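Putative polyphosphate kinase 2 family protein (Arthrobacter aurescens, PDB 3RHF) probably acts as a polyphosphate kinase, transferring phosphate between polyphosphate and nucleotides with a P-loop kinase fold. Local coordinates at residues 52-57 and 92-97; 195-200 and 212-217; 147-152 and 161-166. All blocks are in the same frame, centred on the assembly; numbering follows the deposited sequence.

Interaction 1 (52-57 and 92-97); sequences AQDARL and VSHVVG
A helix-to-helix packing contact, apolar at one end and polar at the other, joins Leu57 to Val95 and Asp54 to His94 beside the central parallel sheet. Residues 52-57 belong to the long helix 43-69; residues 92-97 belong to helix 88-98, which follows strand 75-82 as the helix after the phosphate-binding loop does in P-loop proteins. The backbones come closest at Asp54 and Val95, whose CA atoms are 7.8 Å apart, so the space between the helices is spanned by side chains. In the buried half, Leu57 CD2 lies 4.0 Å from Val95 CG1, the two side chains crossing at about a right angle. The same methyl, CD2 of Leu57, also lies 4.0 Å from the backbone O of Val95. The CB of Val95 points away from the 52-57 helix, and only one of its methyls reaches Leu57; Leu261 of helix 250-266 also packs on Val95. In the polar half, His94 turns its CG anti to its backbone N (chi1 -170°), which swings the imidazole toward Asp54. Carboxylate and ring planes are 41° apart, with Asp54 OD2 3.3 Å from His94 NE2. The still closer approach of OD1 to the ring carbon CE1 is too short to be trusted. Gln258, on helix 250-266, ties the pair together by hydrogen bonds to Asp54 OD1 and His94 ND1. Ser93 and Val96, on the same helix as His94, pack against Pro101 of the second subunit. With an acidic group lying beside NE2 and the side-chain amide oxygen of Gln258 accepting from ND1, the imidazole sits in surroundings that could stabilise a positive charge, while the shared glutamine would limit rotation of both carboxylate and ring.

Interaction 2 (195-200 and 212-217); sequences KRLIAR and RGDLAE. With PO4 (phosphate ion), chain H.
Arg200 reaches from helix 190-202 toward Asp214 of helix 212-218 and binds a phosphate ion on the way. Its CB points toward the second helix, and chi1 of -60° sets CG beside the backbone N, from where the chain runs extended to NE. CG and CD of Arg200 both pass 3.7 Å from phosphate O1. NE then donates to that oxygen, 2.8 Å from Arg200 NE to phosphate O1, in a fairly straight bond (159°) that meets the guanidinium at its edge, in its plane. Beyond CZ the group divides. NH2 stays on the phosphate side, nearer O4 than O1, whereas NH1 makes a long salt bridge of 3.9 Å to Asp214 OD2. A water fills in this ion pair, donating to Asp214 OD2 over 2.6 Å and accepting a weak bond from Arg200 NH1.

The phosphate probably came from the crystallisation liquor, but its position, with Lys209 as a second donor and Thr85 packing on Arg200 from the loop after strand 75-82, is consistent with an anion pocket beside the P-loop of this kinase fold. Cutting this side chain back to an alanine is likely to deprive the phosphate of its NE donor and to leave the water and Asp214 OD2 without the NH1 group that faces them.

Next to the polar bridge, Leu197 CD2 lies 3.8 Å from Asp214 CB, covering the aliphatic root of the carboxylate. Val286 of the second subunit packs on Leu197, and Asp84 brings a like charge close to Asp214 OD1.

Interaction 3 (147-152 and 161-166); sequences LIHRVH and ERRYAA
Polar groups meet first at His149 and Arg163, where Arg163 NH1 comes to 3.5 Å from His149 ND1. The imidazole and guanidinium planes stand 66° apart: ND1 lies at the edge of the guanidinium, while NH1 approaches the ring obliquely. The hold on Arg163 comes mainly from other partners, since NH1 bonds to the backbone O of Asp145, NE forms a salt bridge with Glu159, and Phe121 makes a cation-pi contact. These together would fix the orientation of the guanidinium beside the histidine.

Van der Waals packing supplies the second meeting. Arg150 passes the tip of Tyr164, its CD 4.1 Å from the phenol OH, the two side chains crossing at about a right angle. With CG anti to the backbone N (chi1 -177°) and an extended chain from CG to NE, Arg150 runs past the hydroxyl and carries its NH1 to a salt bridge with Asp226.

Arg150 and Tyr164 thus both lean on helix 221-235, which holds Asp226 and also Val230 and Lys234, both of which pack on the tyrosine. The short helix 148-151 lies in the connection after strand 135-139, and helix 157-176 continues that connection to strand 179-187, a beta-alpha-beta crossover that skips the intervening strand 75-82 of the parallel sheet.

Interactions 2 and 3 are neighbours: their centres lie 25 Å apart, yet Glu217, at the end of 212-217, packs on Ile148 and His152, with Glu217 OE2 4.1 Å from Ile148 CD1. Interaction 1 stands apart, about 12 Å from interaction 2 and about 15 Å from interaction 3 between nearest atoms; it and interaction 3 lie on opposite sides of the chain's centre. Of the three, only interaction 2 holds the phosphate, close to the loop that joins strand 75-82 to helix 88-98, the helix of interaction 1. Interactions 1 and 2 also touch the second subunit, whereas no other protein chain touches the segments of interaction 3.

Interaction 1 (52-57 and 92-97)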
loop_
_atom_site.group_PDB
_atom_site.type_symbol
_atom_site.label_atom_id
_atom_site.label_comp_id
_atom_site.label_asym_id
_atom_site.label_seq_id
_atom_site.Cartn_x
_atom_site.Cartn_y
_atom_site.Cartn_z
ATOM N N ALA A 52 2.859 4.625 -17.867
ATOM C CA ALA A 52 1.799 5.521 -18.233
ATOM C C ALA A 52 0.509 5.061 -17.531
ATOM O O ALA A 52 -0.316 5.878 -17.080
ATOM C CB ALA A 52 1.650 5.534 -19.732
ATOM N N GLN A 53 0.329 3.738 -17.488
ATOM C CA GLN A 53 -0.826 3.126 -16.835
ATOM C C GLN A 53 -0.891 3.563 -15.390
ATOM O O GLN A 53 -1.968 3.855 -14.911
ATOM C CB GLN A 53 -0.763 1.613 -16.930
ATOM C CG GLN A 53 -1.197 1.099 -18.273
ATOM C CD GLN A 53 -1.222 -0.379 -18.338
ATOM O OE1 GLN A 53 -0.457 -1.028 -17.643
ATOM N NE2 GLN A 53 -2.126 -0.953 -19.182
ATOM N N ASP A 54 0.279 3.650 -14.733
ATOM C CA ASP A 54 0.381 3.978 -13.319
ATOM C C ASP A 54 -0.227 5.355 -13.044
ATOM O O ASP A 54 -0.956 5.504 -12.088
ATOM C CB ASP A 54 1.847 3.988 -12.839
ATOM C CG ASP A 54 2.500 2.605 -12.851
ATOM O OD1 ASP A 54 1.795 1.601 -13.109
ATOM O OD2 ASP A 54 3.746 2.509 -12.631
ATOM N N ALA A 55 0.162 6.353 -13.848
ATOM C CA ALA A 55 -0.359 7.699 -13.753
ATOM C C ALA A 55 -1.848 7.702 -14.026
ATOM O O ALA A 55 -2.618 8.337 -13.293
ATOM C CB ALA A 55 0.345 8.632 -14.720
ATOM N N ARG A 56 -2.279 6.990 -15.054
ATOM C CA ARG A 56 -3.713 6.896 -15.315
ATOM C C ARG A 56 -4.521 6.295 -14.143
ATOM O O ARG A 56 -5.603 6.806 -13.799
ATOM C CB ARG A 56 -3.961 6.075 -16.554
ATOM C CG ARG A 56 -3.447 6.730 -17.827
ATOM C CD ARG A 56 -3.666 5.780 -18.973
ATOM N NE ARG A 56 -2.805 6.115 -20.075
ATOM C CZ ARG A 56 -2.565 5.343 -21.126
ATOM N NH1 ARG A 56 -3.146 4.153 -21.259
ATOM N NH2 ARG A 56 -1.742 5.791 -22.062
ATOM N N LEU A 57 -4.002 5.194 -13.572
ATOM C CA LEU A 57 -4.630 4.507 -12.470
ATOM C C LEU A 57 -4.678 5.420 -11.229
ATOM O O LEU A 57 -5.706 5.511 -10.596
ATOM C CB LEU A 57 -3.883 3.211 -12.178
ATOM C CG LEU A 57 -4.487 2.206 -11.188
ATOM C CD1 LEU A 57 -5.815 1.718 -11.677
ATOM C CD2 LEU A 57 -3.576 0.943 -10.918
ATOM N N VAL A 92 0.052 -7.421 -7.275
ATOM C CA VAL A 92 -0.649 -6.751 -6.242
ATOM C C VAL A 92 0.151 -5.573 -5.822
ATOM O O VAL A 92 -0.357 -4.432 -5.796
ATOM C CB VAL A 92 -0.871 -7.659 -4.990
ATOM C CG1 VAL A 92 -1.183 -6.773 -3.758
ATOM C CG2 VAL A 92 -1.960 -8.694 -5.242
ATOM N N SER A 93 1.431 -5.813 -5.558
ATOM C CA SER A 93 2.328 -4.747 -5.165
ATOM C C SER A 93 2.411 -3.667 -6.184
ATOM O O SER A 93 2.566 -2.483 -5.843
ATOM C CB SER A 93 3.734 -5.295 -4.990
ATOM O OG SER A 93 4.653 -4.322 -4.543
ATOM N N HIS A 94 2.386 -4.023 -7.449
ATOM C CA HIS A 94 2.535 -2.957 -8.411
ATOM C C HIS A 94 1.251 -2.068 -8.468
ATOM O O HIS A 94 1.320 -0.823 -8.439
ATOM C CB HIS A 94 2.923 -3.461 -9.802
ATOM C CG HIS A 94 3.310 -2.347 -10.696
ATOM N ND1 HIS A 94 2.372 -1.605 -11.383
ATOM C CD2 HIS A 94 4.505 -1.735 -10.895
ATOM C CE1 HIS A 94 2.985 -0.605 -12.009
ATOM N NE2 HIS A 94 4.276 -0.657 -11.727
ATOM N N VAL A 95 0.096 -2.726 -8.540
ATOM C CA VAL A 95 -1.190 -2.068 -8.661
ATOM C C VAL A 95 -1.445 -1.206 -7.430
ATOM O O VAL A 95 -1.793 -0.056 -7.516
ATOM C CB VAL A 95 -2.319 -3.108 -8.775
ATOM C CG1 VAL A 95 -3.655 -2.403 -8.727
ATOM C CG2 VAL A 95 -2.180 -3.956 -10.077
ATOM N N VAL A 96 -1.260 -1.773 -6.261
ATOM C CA VAL A 96 -1.420 -1.008 -5.047
ATOM C C VAL A 96 -0.489 0.180 -4.971
ATOM O O VAL A 96 -0.900 1.289 -4.583
ATOM C CB VAL A 96 -1.271 -1.933 -3.832
ATOM C CG1 VAL A 96 -1.012 -1.147 -2.615
ATOM C CG2 VAL A 96 -2.544 -2.800 -3.705
ATOM N N GLY A 97 0.737 -0.002 -5.405
ATOM C CA GLY A 97 1.699 1.076 -5.375
ATOM C C GLY A 97 1.475 2.176 -6.359
ATOM O O GLY A 97 2.083 3.217 -6.265
#

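Interaction 2 (195-200 and 212-217)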
loop_
_atom_site.group_PDB
_atom_site.type_symbol
_atom_site.label_atom_id
_atom_site.label_comp_id
_atom_site.label_asym_id
_atom_site.label_seq_id
_atom_site.Cartn_x
_atom_site.Cartn_y
_atom_site.Cartn_z
ATOM N N LYS A 195 10.781 -23.531 -13.867
ATOM C CA LYS A 195 11.814 -22.533 -14.128
ATOM C C LYS A 195 11.885 -21.515 -12.983
ATOM O O LYS A 195 12.955 -21.099 -12.565
ATOM C CB LYS A 195 11.504 -21.845 -15.454
ATOM C CG LYS A 195 12.678 -21.094 -16.105
ATOM C CD LYS A 195 12.231 -20.163 -17.278
ATOM C CE LYS A 195 13.167 -18.923 -17.536
ATOM N NZ LYS A 195 12.479 -17.889 -18.437
ATOM N N ARG A 196 10.732 -21.130 -12.452
ATOM C CA ARG A 196 10.705 -20.155 -11.387
ATOM C C ARG A 196 11.189 -20.717 -10.041
ATOM O O ARG A 196 11.921 -20.020 -9.336
ATOM C CB ARG A 196 9.336 -19.443 -11.297
ATOM C CG ARG A 196 9.134 -18.536 -12.488
ATOM C CD ARG A 196 7.783 -17.885 -12.555
ATOM N NE ARG A 196 7.574 -17.216 -13.845
ATOM C CZ ARG A 196 6.563 -16.389 -14.113
ATOM N NH1 ARG A 196 5.662 -16.086 -13.188
ATOM N NH2 ARG A 196 6.409 -15.901 -15.306
ATOM N N LEU A 197 10.800 -21.939 -9.681
ATOM C CA LEU A 197 11.272 -22.509 -8.411
ATOM C C LEU A 197 12.774 -22.728 -8.472
ATOM O O LEU A 197 13.494 -22.482 -7.488
ATOM C CB LEU A 197 10.574 -23.810 -8.076
ATOM C CG LEU A 197 9.103 -23.722 -7.712
ATOM C CD1 LEU A 197 8.532 -25.116 -7.719
ATOM C CD2 LEU A 197 8.900 -23.055 -6.355
ATOM N N ILE A 198 13.260 -23.155 -9.632
ATOM C CA ILE A 198 14.695 -23.324 -9.803
ATOM C C ILE A 198 15.419 -22.005 -9.620
ATOM O O ILE A 198 16.446 -21.946 -8.957
ATOM C CB ILE A 198 15.047 -23.897 -11.180
ATOM C CG1 ILE A 198 14.812 -25.400 -11.214
ATOM C CG2 ILE A 198 16.525 -23.634 -11.505
ATOM C CD1 ILE A 198 14.833 -25.986 -12.684
ATOM N N ALA A 199 14.877 -20.942 -10.221
ATOM C CA ALA A 199 15.457 -19.594 -10.039
ATOM C C ALA A 199 15.473 -19.164 -8.558
ATOM O O ALA A 199 16.435 -18.550 -8.095
ATOM C CB ALA A 199 14.794 -18.568 -10.933
ATOM N N ARG A 200 14.489 -19.556 -7.769
ATOM C CA ARG A 200 14.599 -19.221 -6.343
ATOM C C ARG A 200 15.762 -19.930 -5.668
ATOM O O ARG A 200 16.481 -19.341 -4.831
ATOM C CB ARG A 200 13.329 -19.551 -5.609
ATOM C CG ARG A 200 12.180 -18.796 -6.169
ATOM C CD ARG A 200 11.021 -18.848 -5.260
ATOM N NE ARG A 200 9.954 -17.956 -5.677
ATOM C CZ ARG A 200 8.718 -18.081 -5.220
ATOM N NH1 ARG A 200 8.434 -19.074 -4.384
ATOM N NH2 ARG A 200 7.762 -17.237 -5.605
ATOM N N ARG A 212 8.973 -25.931 0.140
ATOM C CA ARG A 212 8.805 -27.305 -0.287
ATOM C C ARG A 212 7.358 -27.550 -0.710
ATOM O O ARG A 212 7.112 -28.309 -1.651
ATOM C CB ARG A 212 9.170 -28.271 0.839
ATOM C CG ARG A 212 8.623 -29.721 0.662
ATOM C CD ARG A 212 9.269 -30.480 -0.508
ATOM N NE ARG A 212 10.695 -30.712 -0.288
ATOM C CZ ARG A 212 11.206 -31.630 0.536
ATOM N NH1 ARG A 212 10.411 -32.444 1.220
ATOM N NH2 ARG A 212 12.529 -31.739 0.676
ATOM N N GLY A 213 6.413 -26.925 -0.001
ATOM C CA GLY A 213 5.005 -27.002 -0.341
ATOM C C GLY A 213 4.668 -26.736 -1.805
ATOM O O GLY A 213 3.691 -27.298 -2.331
ATOM N N ASP A 214 5.448 -25.889 -2.475
ATOM C CA ASP A 214 5.223 -25.634 -3.895
ATOM C C ASP A 214 5.649 -26.810 -4.762
ATOM O O ASP A 214 5.085 -27.041 -5.825
ATOM C CB ASP A 214 5.961 -24.360 -4.363
ATOM C CG ASP A 214 5.355 -23.074 -3.799
ATOM O OD1 ASP A 214 4.132 -23.012 -3.595
ATOM O OD2 ASP A 214 6.114 -22.126 -3.565
ATOM N N LEU A 215 6.660 -27.537 -4.327
ATOM C CA LEU A 215 7.092 -28.716 -5.054
ATOM C C LEU A 215 6.040 -29.840 -4.857
ATOM O O LEU A 215 5.579 -30.439 -5.835
ATOM C CB LEU A 215 8.499 -29.141 -4.593
ATOM C CG LEU A 215 9.110 -30.415 -5.178
ATOM C CD1 LEU A 215 9.076 -30.361 -6.700
ATOM C CD2 LEU A 215 10.517 -30.618 -4.679
ATOM N N ALA A 216 5.655 -30.087 -3.595
ATOM C CA ALA A 216 4.547 -30.992 -3.262
ATOM C C ALA A 216 3.420 -30.864 -4.279
ATOM O O ALA A 216 3.058 -31.826 -4.933
ATOM C CB ALA A 216 4.010 -30.707 -1.841
ATOM N N GLU A 217 2.897 -29.663 -4.452
ATOM C CA GLU A 217 1.668 -29.484 -5.212
ATOM C C GLU A 217 1.839 -29.588 -6.726
ATOM O O GLU A 217 0.839 -29.689 -7.421
ATOM C CB GLU A 217 0.977 -28.162 -4.838
ATOM C CG GLU A 217 0.700 -27.978 -3.320
ATOM C CD GLU A 217 -0.724 -28.352 -2.852
ATOM O OE1 GLU A 217 -1.407 -29.192 -3.485
ATOM O OE2 GLU A 217 -1.152 -27.787 -1.822
HETATM P P PO4 H . 10.130 -14.140 -7.282
HETATM O O1 PO4 H . 10.661 -15.537 -6.948
HETATM O O2 PO4 H . 10.984 -13.143 -6.523
HETATM O O3 PO4 H . 10.334 -13.752 -8.738
HETATM O O4 PO4 H . 8.633 -14.089 -6.969
HETATM O O HOH W 1 8.707 -21.627 -3.451
#

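Interaction 3 (147-152 and 161-166)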
loop_
_atom_site.group_PDB
_atom_site.type_symbol
_atom_site.label_atom_id
_atom_site.label_comp_id
_atom_site.label_asym_id
_atom_site.label_seq_id
_atom_site.Cartn_x
_atom_site.Cartn_y
_atom_site.Cartn_z
ATOM N N LEU A 147 -11.069 -24.693 -5.102
ATOM C CA LEU A 147 -9.863 -25.106 -5.837
ATOM C C LEU A 147 -9.061 -26.109 -5.001
ATOM O O LEU A 147 -9.069 -27.275 -5.275
ATOM C CB LEU A 147 -8.977 -23.909 -6.225
ATOM C CG LEU A 147 -9.629 -22.935 -7.198
ATOM C CD1 LEU A 147 -8.932 -21.600 -7.171
ATOM C CD2 LEU A 147 -9.704 -23.519 -8.613
ATOM N N ILE A 148 -8.373 -25.631 -3.976
ATOM C CA ILE A 148 -7.558 -26.477 -3.169
ATOM C C ILE A 148 -8.484 -27.576 -2.605
ATOM O O ILE A 148 -8.189 -28.763 -2.704
ATOM C CB ILE A 148 -6.738 -25.631 -2.116
ATOM C CG1 ILE A 148 -5.604 -26.470 -1.506
ATOM C CG2 ILE A 148 -7.577 -25.116 -1.004
ATOM C CD1 ILE A 148 -4.499 -25.624 -0.761
ATOM N N HIS A 149 -9.647 -27.185 -2.107
ATOM C CA HIS A 149 -10.581 -28.134 -1.500
ATOM C C HIS A 149 -11.022 -29.191 -2.505
ATOM O O HIS A 149 -11.212 -30.342 -2.161
ATOM C CB HIS A 149 -11.806 -27.394 -0.958
ATOM C CG HIS A 149 -11.550 -26.610 0.297
ATOM N ND1 HIS A 149 -12.278 -26.802 1.457
ATOM C CD2 HIS A 149 -10.665 -25.625 0.569
ATOM C CE1 HIS A 149 -11.851 -25.970 2.390
ATOM N NE2 HIS A 149 -10.866 -25.251 1.880
ATOM N N ARG A 150 -11.183 -28.808 -3.759
ATOM C CA ARG A 150 -11.559 -29.780 -4.763
ATOM C C ARG A 150 -10.445 -30.802 -4.971
ATOM O O ARG A 150 -10.628 -31.990 -4.720
ATOM C CB ARG A 150 -11.885 -29.072 -6.056
ATOM C CG ARG A 150 -12.344 -30.005 -7.131
ATOM C CD ARG A 150 -12.907 -29.197 -8.253
ATOM N NE ARG A 150 -13.682 -29.984 -9.186
ATOM C CZ ARG A 150 -13.162 -30.769 -10.130
ATOM N NH1 ARG A 150 -11.827 -30.913 -10.290
ATOM N NH2 ARG A 150 -13.990 -31.399 -10.947
ATOM N N VAL A 151 -9.289 -30.311 -5.405
ATOM C CA VAL A 151 -8.104 -31.113 -5.629
ATOM C C VAL A 151 -7.900 -32.176 -4.561
ATOM O O VAL A 151 -7.690 -33.339 -4.883
ATOM C CB VAL A 151 -6.853 -30.251 -5.657
ATOM C CG1 VAL A 151 -5.589 -31.121 -5.845
ATOM C CG2 VAL A 151 -6.948 -29.237 -6.766
ATOM N N HIS A 152 -7.964 -31.774 -3.302
ATOM C CA HIS A 152 -7.653 -32.664 -2.187
ATOM C C HIS A 152 -8.856 -33.393 -1.547
ATOM O O HIS A 152 -8.747 -33.945 -0.454
ATOM C CB HIS A 152 -6.836 -31.895 -1.155
ATOM C CG HIS A 152 -5.449 -31.589 -1.626
ATOM N ND1 HIS A 152 -4.861 -30.356 -1.469
ATOM C CD2 HIS A 152 -4.541 -32.361 -2.274
ATOM C CE1 HIS A 152 -3.646 -30.379 -1.985
ATOM N NE2 HIS A 152 -3.429 -31.584 -2.487
ATOM N N GLU A 161 -20.784 -27.801 -5.578
ATOM C CA GLU A 161 -21.872 -27.217 -6.338
ATOM C C GLU A 161 -22.542 -26.068 -5.570
ATOM O O GLU A 161 -22.790 -25.013 -6.149
ATOM C CB GLU A 161 -22.908 -28.281 -6.706
ATOM C CG GLU A 161 -23.691 -27.944 -7.978
ATOM C CD GLU A 161 -22.802 -27.876 -9.215
ATOM O OE1 GLU A 161 -21.830 -28.675 -9.329
ATOM O OE2 GLU A 161 -23.085 -27.004 -10.066
ATOM N N ARG A 162 -22.826 -26.256 -4.284
ATOM C CA ARG A 162 -23.448 -25.190 -3.527
ATOM C C ARG A 162 -22.504 -23.988 -3.401
ATOM O O ARG A 162 -22.938 -22.838 -3.382
ATOM C CB ARG A 162 -23.972 -25.646 -2.139
ATOM C CG ARG A 162 -23.005 -25.393 -0.935
ATOM C CD ARG A 162 -23.690 -25.383 0.473
ATOM N NE ARG A 162 -23.752 -24.021 1.027
ATOM C CZ ARG A 162 -22.732 -23.359 1.579
ATOM N NH1 ARG A 162 -22.939 -22.121 2.014
ATOM N NH2 ARG A 162 -21.516 -23.907 1.695
ATOM N N ARG A 163 -21.214 -24.244 -3.327
ATOM C CA ARG A 163 -20.264 -23.161 -3.211
ATOM C C ARG A 163 -20.195 -22.313 -4.455
ATOM O O ARG A 163 -20.119 -21.094 -4.375
ATOM C CB ARG A 163 -18.926 -23.702 -2.895
ATOM C CG ARG A 163 -18.888 -24.116 -1.498
ATOM C CD ARG A 163 -17.526 -24.547 -1.190
ATOM N NE ARG A 163 -17.472 -25.089 0.142
ATOM C CZ ARG A 163 -16.360 -25.514 0.715
ATOM N NH1 ARG A 163 -15.217 -25.450 0.060
ATOM N NH2 ARG A 163 -16.401 -25.989 1.951
ATOM N N TYR A 164 -20.269 -22.956 -5.602
ATOM C CA TYR A 164 -20.312 -22.237 -6.850
ATOM C C TYR A 164 -21.519 -21.307 -6.888
ATOM O O TYR A 164 -21.406 -20.143 -7.325
ATOM C CB TYR A 164 -20.409 -23.204 -8.030
ATOM C CG TYR A 164 -19.197 -24.038 -8.257
ATOM C CD1 TYR A 164 -17.909 -23.497 -8.175
ATOM C CD2 TYR A 164 -19.321 -25.363 -8.600
ATOM C CE1 TYR A 164 -16.782 -24.306 -8.415
ATOM C CE2 TYR A 164 -18.228 -26.170 -8.836
ATOM C CZ TYR A 164 -16.976 -25.658 -8.745
ATOM O OH TYR A 164 -15.923 -26.474 -8.990
ATOM N N ALA A 165 -22.670 -21.826 -6.474
ATOM C CA ALA A 165 -23.887 -21.038 -6.499
ATOM C C ALA A 165 -23.795 -19.923 -5.457
ATOM O O ALA A 165 -24.263 -18.827 -5.715
ATOM C CB ALA A 165 -25.156 -21.905 -6.303
ATOM N N ALA A 166 -23.164 -20.176 -4.315
ATOM C CA ALA A 166 -23.050 -19.122 -3.290
ATOM C C ALA A 166 -22.162 -17.939 -3.749
ATOM O O ALA A 166 -22.495 -16.747 -3.553
ATOM C CB ALA A 166 -22.548 -19.700 -1.997
#